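Local coordinates for succinoglycan biosynthesis protein (Bacillus cereus ATCC 14579, PDB 3B55) that binds a calcium ion and belongs to the erythromycin esterase-like family, though its reaction is not established, at residues H85-F91 against V140-M146; G79-A83 against K94-V98. The protein carries 1 engineered substitution. All blocks are in the same frame, centred on the assembly; numbering follows the deposited sequence.

Interaction 1: residues H85-F91 against V140-M146; sequences HGAHEVF and VFKTKEM. With CA (calcium ion), chain B.
In both H85 and F141 the ring carbon CG stands anti to the carbonyl carbon (chi1 -70° and -60°), and the two rings meet edge to face. F141 brings its CE1-CZ edge over one face of the imidazole, with CZ above the ring centre; the centroids lie 4.9 Å apart and the planes are turned by 80°. F141 thereby backs a metal ligand: H85 NE2 binds the calcium ion at 2.4 Å together with E113, while ND1 is hydrogen-bonded to E82, a second-shell carboxylate that fixes the ring's rotation. On the aliphatic side, V140 CG2 packs against H85 CB at 3.9 Å. A water stitches the two backbones together, donating to H85 O (2.6 Å) and V140 O (2.9 Å).

Farther along, F91 lays its CB against E145 CB (3.7 Å), and its ring crosses the glutamate chain at about a right angle. T143, the N-cap residue of helix 144-158, donates from OG1 to E145 OE1 (2.9 Å) and accepts a weak bond from M146 N, and E145 OE2 takes the backbone N-H of Q440. The selenomethionine M146 and F91 both reach W304 of strand 301-306. The contact thus joins the start of helix 88-104 to that of helix 144-158, with V90, F91 and F141 touching E82 at the end of strand 77-82.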
ATOM      1  N   HIS A  85       4.229   9.730  -3.290  1.00  8.37           N
ATOM      2  CA  HIS A  85       3.553   9.954  -2.017  1.00  9.34           C
ATOM      3  C   HIS A  85       3.359  11.431  -1.705  1.00  9.74           C
ATOM      4  O   HIS A  85       2.886  11.771  -0.622  1.00 10.40           O
ATOM      5  CB  HIS A  85       4.339   9.347  -0.863  1.00  7.04           C
ATOM      6  CG  HIS A  85       4.327   7.860  -0.849  1.00 11.97           C
ATOM      7  ND1 HIS A  85       3.226   7.124  -1.231  1.00  8.38           N
ATOM      8  CD2 HIS A  85       5.254   6.965  -0.442  1.00  8.05           C
ATOM      9  CE1 HIS A  85       3.472   5.841  -1.054  1.00  8.75           C
ATOM     10  NE2 HIS A  85       4.695   5.719  -0.575  1.00  7.74           N
ATOM     11  N   GLY A  86       3.710  12.311  -2.635  1.00  7.54           N
ATOM     12  CA  GLY A  86       3.564  13.729  -2.352  1.00  8.99           C
ATOM     13  C   GLY A  86       2.737  14.579  -3.299  1.00  7.99           C
ATOM     14  O   GLY A  86       3.021  15.764  -3.455  1.00  5.93           O
ATOM     15  N   ALA A  87       1.716  14.003  -3.926  1.00  7.93           N
ATOM     16  CA  ALA A  87       0.873  14.775  -4.835  1.00 10.52           C
ATOM     17  C   ALA A  87      -0.592  14.758  -4.400  1.00 12.52           C
ATOM     18  O   ALA A  87      -1.153  13.704  -4.079  1.00 11.65           O
ATOM     19  CB  ALA A  87       1.004  14.253  -6.262  1.00 10.32           C
ATOM     20  N   HIS A  88      -1.199  15.942  -4.405  1.00  9.60           N
ATOM     21  CA  HIS A  88      -2.590  16.138  -4.010  1.00  9.38           C
ATOM     22  C   HIS A  88      -3.610  15.417  -4.893  1.00  9.71           C
ATOM     23  O   HIS A  88      -4.454  14.669  -4.395  1.00 12.12           O
ATOM     24  CB  HIS A  88      -2.888  17.648  -3.989  1.00 10.05           C
ATOM     25  CG  HIS A  88      -4.312  17.990  -3.674  1.00  9.65           C
ATOM     26  ND1 HIS A  88      -5.196  18.440  -4.628  1.00 13.78           N
ATOM     27  CD2 HIS A  88      -5.001  17.962  -2.509  1.00 13.67           C
ATOM     28  CE1 HIS A  88      -6.368  18.679  -4.065  1.00 15.41           C
ATOM     29  NE2 HIS A  88      -6.275  18.396  -2.779  1.00 12.80           N
ATOM     30  N   GLU A  89      -3.530  15.650  -6.199  1.00  9.89           N
ATOM     31  CA  GLU A  89      -4.456  15.053  -7.161  1.00 11.30           C
ATOM     32  C   GLU A  89      -4.359  13.541  -7.192  1.00 11.51           C
ATOM     33  O   GLU A  89      -5.354  12.856  -7.441  1.00 11.74           O
ATOM     34  CB  GLU A  89      -4.202  15.601  -8.574  1.00 10.14           C
ATOM     35  CG  GLU A  89      -4.406  17.104  -8.739  1.00  9.42           C
ATOM     36  CD  GLU A  89      -3.349  17.947  -8.024  1.00 10.03           C
ATOM     37  OE1 GLU A  89      -2.284  17.411  -7.629  1.00  8.68           O
ATOM     38  OE2 GLU A  89      -3.573  19.167  -7.887  1.00 11.74           O
ATOM     39  N   VAL A  90      -3.165  13.014  -6.949  1.00 10.69           N
ATOM     40  CA  VAL A  90      -3.000  11.572  -6.955  1.00 11.90           C
ATOM     41  C   VAL A  90      -3.775  10.992  -5.784  1.00 12.43           C
ATOM     42  O   VAL A  90      -4.504  10.007  -5.940  1.00 10.95           O
ATOM     43  CB  VAL A  90      -1.526  11.164  -6.858  1.00 12.07           C
ATOM     44  CG1 VAL A  90      -1.419   9.660  -6.774  1.00 11.05           C
ATOM     45  CG2 VAL A  90      -0.776  11.675  -8.083  1.00 10.77           C
ATOM     46  N   PHE A  91      -3.630  11.606  -4.613  1.00 11.51           N
ATOM     47  CA  PHE A  91      -4.354  11.139  -3.436  1.00 11.74           C
ATOM     48  C   PHE A  91      -5.867  11.235  -3.636  1.00 10.90           C
ATOM     49  O   PHE A  91      -6.582  10.260  -3.428  1.00 12.43           O
ATOM     50  CB  PHE A  91      -3.991  11.953  -2.190  1.00 12.32           C
ATOM     51  CG  PHE A  91      -2.645  11.613  -1.593  1.00 17.47           C
ATOM     52  CD1 PHE A  91      -2.173  10.300  -1.598  1.00 20.77           C
ATOM     53  CD2 PHE A  91      -1.873  12.600  -0.986  1.00 16.61           C
ATOM     54  CE1 PHE A  91      -0.951   9.975  -1.010  1.00 20.39           C
ATOM     55  CE2 PHE A  91      -0.650  12.290  -0.393  1.00 21.30           C
ATOM     56  CZ  PHE A  91      -0.187  10.973  -0.403  1.00 19.55           C
ATOM     57  N   VAL A 140       4.896  11.372   6.268  1.00 16.44           N
ATOM     58  CA  VAL A 140       4.648  11.683   4.868  1.00 19.47           C
ATOM     59  C   VAL A 140       3.163  11.582   4.519  1.00 18.83           C
ATOM     60  O   VAL A 140       2.716  12.169   3.533  1.00 18.22           O
ATOM     61  CB  VAL A 140       5.471  10.753   3.930  1.00 18.70           C
ATOM     62  CG1 VAL A 140       5.106   9.295   4.169  1.00 22.75           C
ATOM     63  CG2 VAL A 140       5.210  11.119   2.490  1.00 21.80           C
ATOM     64  N   PHE A 141       2.399  10.846   5.326  1.00 17.82           N
ATOM     65  CA  PHE A 141       0.965  10.702   5.078  1.00 13.49           C
ATOM     66  C   PHE A 141       0.113  11.578   5.995  1.00 12.32           C
ATOM     67  O   PHE A 141      -1.114  11.507   5.959  1.00  9.72           O
ATOM     68  CB  PHE A 141       0.534   9.241   5.222  1.00 12.91           C
ATOM     69  CG  PHE A 141       1.225   8.312   4.274  1.00 16.33           C
ATOM     70  CD1 PHE A 141       1.211   8.561   2.902  1.00 15.10           C
ATOM     71  CD2 PHE A 141       1.902   7.194   4.749  1.00 19.26           C
ATOM     72  CE1 PHE A 141       1.866   7.708   2.017  1.00 18.41           C
ATOM     73  CE2 PHE A 141       2.559   6.335   3.873  1.00 22.45           C
ATOM     74  CZ  PHE A 141       2.542   6.592   2.503  1.00 20.36           C
ATOM     75  N   LYS A 142       0.754  12.393   6.829  1.00 11.36           N
ATOM     76  CA  LYS A 142      -0.004  13.283   7.698  1.00 15.05           C
ATOM     77  C   LYS A 142      -0.449  14.437   6.796  1.00 15.15           C
ATOM     78  O   LYS A 142       0.124  15.523   6.828  1.00 14.66           O
ATOM     79  CB  LYS A 142       0.862  13.828   8.836  1.00 13.64           C
ATOM     80  CG  LYS A 142       1.250  12.817   9.908  1.00 16.00           C
ATOM     81  CD  LYS A 142       1.920  13.536  11.081  1.00 19.28           C
ATOM     82  CE  LYS A 142       2.785  12.607  11.934  1.00 19.25           C
ATOM     83  NZ  LYS A 142       2.029  11.625  12.774  1.00 12.62           N
ATOM     84  N   THR A 143      -1.466  14.193   5.981  1.00 15.08           N
ATOM     85  CA  THR A 143      -1.945  15.215   5.059  1.00 16.52           C
ATOM     86  C   THR A 143      -3.456  15.331   5.106  1.00 14.84           C
ATOM     87  O   THR A 143      -4.144  14.438   5.586  1.00 14.54           O
ATOM     88  CB  THR A 143      -1.532  14.901   3.601  1.00 14.30           C
ATOM     89  OG1 THR A 143      -2.233  13.739   3.139  1.00 17.26           O
ATOM     90  CG2 THR A 143      -0.051  14.632   3.519  1.00 13.97           C
ATOM     91  N   LYS A 144      -3.958  16.439   4.586  1.00 13.29           N
ATOM     92  CA  LYS A 144      -5.383  16.711   4.549  1.00 13.69           C
ATOM     93  C   LYS A 144      -6.157  15.689   3.715  1.00 12.01           C
ATOM     94  O   LYS A 144      -7.264  15.291   4.089  1.00 11.37           O
ATOM     95  CB  LYS A 144      -5.600  18.102   3.973  1.00 13.82           C
ATOM     96  CG  LYS A 144      -6.979  18.674   4.187  1.00 25.70           C
ATOM     97  CD  LYS A 144      -6.986  20.110   3.713  1.00 37.97           C
ATOM     98  CE  LYS A 144      -5.836  20.872   4.363  1.00 40.29           C
ATOM     99  NZ  LYS A 144      -5.605  22.225   3.798  1.00 39.29           N
ATOM    100  N   GLU A 145      -5.579  15.264   2.594  1.00  8.48           N
ATOM    101  CA  GLU A 145      -6.248  14.303   1.723  1.00  9.86           C
ATOM    102  C   GLU A 145      -6.478  12.982   2.438  1.00 10.57           C
ATOM    103  O   GLU A 145      -7.552  12.381   2.328  1.00 10.40           O
ATOM    104  CB  GLU A 145      -5.428  14.052   0.456  1.00  6.05           C
ATOM    105  CG  GLU A 145      -5.135  15.303  -0.342  1.00 12.94           C
ATOM    106  CD  GLU A 145      -3.883  16.017   0.134  1.00 18.68           C
ATOM    107  OE1 GLU A 145      -3.328  15.630   1.188  1.00 16.00           O
ATOM    108  OE2 GLU A 145      -3.456  16.969  -0.550  1.00 14.47           O
HETATM  109  N   MSE A 146      -5.456  12.542   3.168  1.00  9.59           N
HETATM  110  CA  MSE A 146      -5.501  11.302   3.916  1.00 12.53           C
HETATM  111  C   MSE A 146      -6.576  11.399   4.993  1.00 13.44           C
HETATM  112  O   MSE A 146      -7.357  10.470   5.187  1.00 13.52           O
HETATM  113  CB  MSE A 146      -4.133  11.021   4.552  1.00 12.70           C
HETATM  114  CG  MSE A 146      -4.008   9.643   5.175  1.00 21.76           C
HETATM  115 SE   MSE A 146      -4.556   8.247   3.929  1.00 55.30          SE
HETATM  116  CE  MSE A 146      -3.629   8.870   2.326  1.00  9.52           C
TER
HETATM  117 CA    CA B 501       6.208   4.057   0.207  1.00 11.37          CA
HETATM  118  O   HOH W   1       2.111  13.540   1.069  1.00 17.42           O

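Interaction 2: residues G79-A83 against K94-V98; sequences GLGEA and KHRIV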
ATOM      1  N   GLY A  79      -4.952  -3.650  -6.482  1.00  9.91           N
ATOM      2  CA  GLY A  79      -3.843  -2.810  -6.072  1.00  7.08           C
ATOM      3  C   GLY A  79      -4.086  -1.422  -6.643  1.00  9.78           C
ATOM      4  O   GLY A  79      -4.395  -1.287  -7.828  1.00  7.34           O
ATOM      5  N   LEU A  80      -3.958  -0.390  -5.814  1.00  9.40           N
ATOM      6  CA  LEU A  80      -4.181   0.981  -6.263  1.00  6.79           C
ATOM      7  C   LEU A  80      -2.930   1.781  -5.929  1.00  8.87           C
ATOM      8  O   LEU A  80      -2.771   2.274  -4.810  1.00  8.32           O
ATOM      9  CB  LEU A  80      -5.423   1.553  -5.562  1.00  8.88           C
ATOM     10  CG  LEU A  80      -6.033   2.887  -6.009  1.00 12.85           C
ATOM     11  CD1 LEU A  80      -6.299   2.864  -7.515  1.00 12.59           C
ATOM     12  CD2 LEU A  80      -7.348   3.130  -5.232  1.00  4.94           C
ATOM     13  N   GLY A  81      -2.042   1.918  -6.910  1.00  8.12           N
ATOM     14  CA  GLY A  81      -0.799   2.628  -6.659  1.00  3.97           C
ATOM     15  C   GLY A  81      -0.769   4.122  -6.878  1.00  6.88           C
ATOM     16  O   GLY A  81      -1.574   4.674  -7.620  1.00  7.49           O
ATOM     17  N   GLU A  82       0.167   4.782  -6.202  1.00  6.69           N
ATOM     18  CA  GLU A  82       0.331   6.227  -6.340  1.00 10.20           C
ATOM     19  C   GLU A  82       1.703   6.480  -6.940  1.00  7.58           C
ATOM     20  O   GLU A  82       2.702   5.975  -6.437  1.00  7.26           O
ATOM     21  CB  GLU A  82       0.169   6.941  -4.984  1.00 11.98           C
ATOM     22  CG  GLU A  82       0.747   6.205  -3.789  1.00 15.83           C
ATOM     23  CD  GLU A  82       0.135   6.689  -2.476  1.00 20.58           C
ATOM     24  OE1 GLU A  82      -1.114   6.675  -2.355  1.00 19.51           O
ATOM     25  OE2 GLU A  82       0.889   7.084  -1.562  1.00 15.37           O
ATOM     26  N   ALA A  83       1.743   7.232  -8.035  1.00  8.48           N
ATOM     27  CA  ALA A  83       3.006   7.519  -8.703  1.00 12.07           C
ATOM     28  C   ALA A  83       4.015   8.101  -7.727  1.00  8.74           C
ATOM     29  O   ALA A  83       5.212   7.910  -7.884  1.00 13.71           O
ATOM     30  CB  ALA A  83       2.784   8.480  -9.877  1.00  7.73           C
ATOM     31  N   LYS A  94      -7.331   8.734  -6.025  1.00  9.59           N
ATOM     32  CA  LYS A  94      -7.341   7.389  -5.465  1.00  8.41           C
ATOM     33  C   LYS A  94      -8.495   7.276  -4.473  1.00  9.41           C
ATOM     34  O   LYS A  94      -9.073   6.205  -4.284  1.00  7.44           O
ATOM     35  CB  LYS A  94      -6.010   7.092  -4.774  1.00 10.19           C
ATOM     36  CG  LYS A  94      -4.913   6.664  -5.738  1.00  4.77           C
ATOM     37  CD  LYS A  94      -3.650   6.270  -4.989  1.00  9.46           C
ATOM     38  CE  LYS A  94      -3.914   5.132  -4.008  1.00  6.94           C
ATOM     39  NZ  LYS A  94      -2.670   4.783  -3.267  1.00  7.34           N
ATOM     40  N   HIS A  95      -8.821   8.402  -3.848  1.00  7.72           N
ATOM     41  CA  HIS A  95      -9.913   8.471  -2.893  1.00  8.27           C
ATOM     42  C   HIS A  95     -11.214   8.192  -3.659  1.00  9.29           C
ATOM     43  O   HIS A  95     -12.050   7.399  -3.224  1.00  8.52           O
ATOM     44  CB  HIS A  95      -9.921   9.869  -2.253  1.00  8.84           C
ATOM     45  CG  HIS A  95     -11.019  10.094  -1.256  1.00 10.39           C
ATOM     46  ND1 HIS A  95     -11.058  11.210  -0.447  1.00  7.31           N
ATOM     47  CD2 HIS A  95     -12.136   9.385  -0.974  1.00  9.10           C
ATOM     48  CE1 HIS A  95     -12.156  11.183   0.288  1.00  8.71           C
ATOM     49  NE2 HIS A  95     -12.828  10.086  -0.013  1.00 11.08           N
ATOM     50  N   ARG A  96     -11.366   8.837  -4.809  1.00  9.73           N
ATOM     51  CA  ARG A  96     -12.555   8.655  -5.630  1.00  6.74           C
ATOM     52  C   ARG A  96     -12.748   7.200  -6.058  1.00  9.79           C
ATOM     53  O   ARG A  96     -13.873   6.699  -6.097  1.00 11.37           O
ATOM     54  CB  ARG A  96     -12.474   9.526  -6.878  1.00  4.89           C
ATOM     55  CG  ARG A  96     -12.342  11.023  -6.622  1.00 10.31           C
ATOM     56  CD  ARG A  96     -12.618  11.767  -7.914  1.00 15.86           C
ATOM     57  NE  ARG A  96     -13.969  11.461  -8.382  1.00 26.19           N
ATOM     58  CZ  ARG A  96     -14.296  11.246  -9.651  1.00 24.96           C
ATOM     59  NH1 ARG A  96     -13.365  11.305 -10.598  1.00 31.34           N
ATOM     60  NH2 ARG A  96     -15.551  10.957  -9.970  1.00 17.78           N
ATOM     61  N   ILE A  97     -11.648   6.535  -6.397  1.00  9.73           N
ATOM     62  CA  ILE A  97     -11.696   5.144  -6.828  1.00  9.97           C
ATOM     63  C   ILE A  97     -12.120   4.225  -5.688  1.00  9.79           C
ATOM     64  O   ILE A  97     -12.955   3.336  -5.876  1.00 12.34           O
ATOM     65  CB  ILE A  97     -10.321   4.694  -7.377  1.00 10.26           C
ATOM     66  CG1 ILE A  97      -9.944   5.579  -8.573  1.00  9.53           C
ATOM     67  CG2 ILE A  97     -10.369   3.230  -7.778  1.00  6.31           C
ATOM     68  CD1 ILE A  97      -8.562   5.343  -9.109  1.00 13.04           C
ATOM     69  N   VAL A  98     -11.540   4.432  -4.512  1.00  6.42           N
ATOM     70  CA  VAL A  98     -11.913   3.630  -3.356  1.00  8.77           C
ATOM     71  C   VAL A  98     -13.421   3.762  -3.188  1.00  8.90           C
ATOM     72  O   VAL A  98     -14.125   2.768  -3.031  1.00 11.16           O
ATOM     73  CB  VAL A  98     -11.215   4.132  -2.074  1.00  9.77           C
ATOM     74  CG1 VAL A  98     -11.710   3.351  -0.869  1.00 10.57           C
ATOM     75  CG2 VAL A  98      -9.708   3.977  -2.219  1.00  6.88           C
TER
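L80 and K94 lie alongside each other and run in opposite directions, the leucine reaching from the strand toward the helix and the lysine from the helix toward the strand. Their aliphatic parts touch, L80 CG standing 3.7 Å from K94 CE, while the ammonium group travels past the leucine to the strand backbone. The lysine is extended except for a bend at chi3 (58°), which turns its end toward two acceptors on the strand. NZ donates to L80 O at 2.9 Å, approaching at a C=O...N angle of 145° and tilted from the carbonyl plane, and to E82 OE1 at 2.6 Å in a salt bridge. E82 crosses the lysine at about a right angle and offers OE1 from its anti side, with NZ 31° out of the carboxylate plane.

The other carboxylate oxygen of E82, OE2, is hydrogen-bonded to H85, the calcium ligand. K94 can therefore be read as a third-shell residue, holding the carboxylate that positions a metal-binding imidazole. W304 adds a cation-pi interaction to the buried ammonium group.

Beyond the lysine, the forked end of L80 packs against two more helix residues: CD1 meets I97 CD1 at 3.7 Å, and CD2, also beside I97, meets V98 CG2 at 3.9 Å, each pair of side chains crossing at a slant.

Helix 88-104 packs back on strand 77-82, the strand that precedes it, as in a beta-alpha unit: the segments 79-82 and 94-98 run nearly antiparallel, their axes 10.0 Å apart at closest approach. The strand is hydrogen-bonded between strands 301-306 and 336-344, with I339 also touching L80 and I302 touching V98.

The centres of interactions 1 and 2 are 11 Å apart, and both draw on helix 88-104: its first turn serves interaction 1 and a later part interaction 2. Along the chain the segments alternate, 79-83, 85-91, 94-98 and then 140-146, so one strand-loop-helix unit supplies three of the four. The contacts touch at E82, whose OE2 lies 3.5 Å from F91 CE1, and whose CB lies 3.6 Å from V90 CG1. Together they illustrate how a metal site can be built at the end of a central strand of a mixed sheet: the strand supplies the supporting carboxylate, the loop after it the histidine, and segment 140-146, distant in sequence, packs over that histidine through F141.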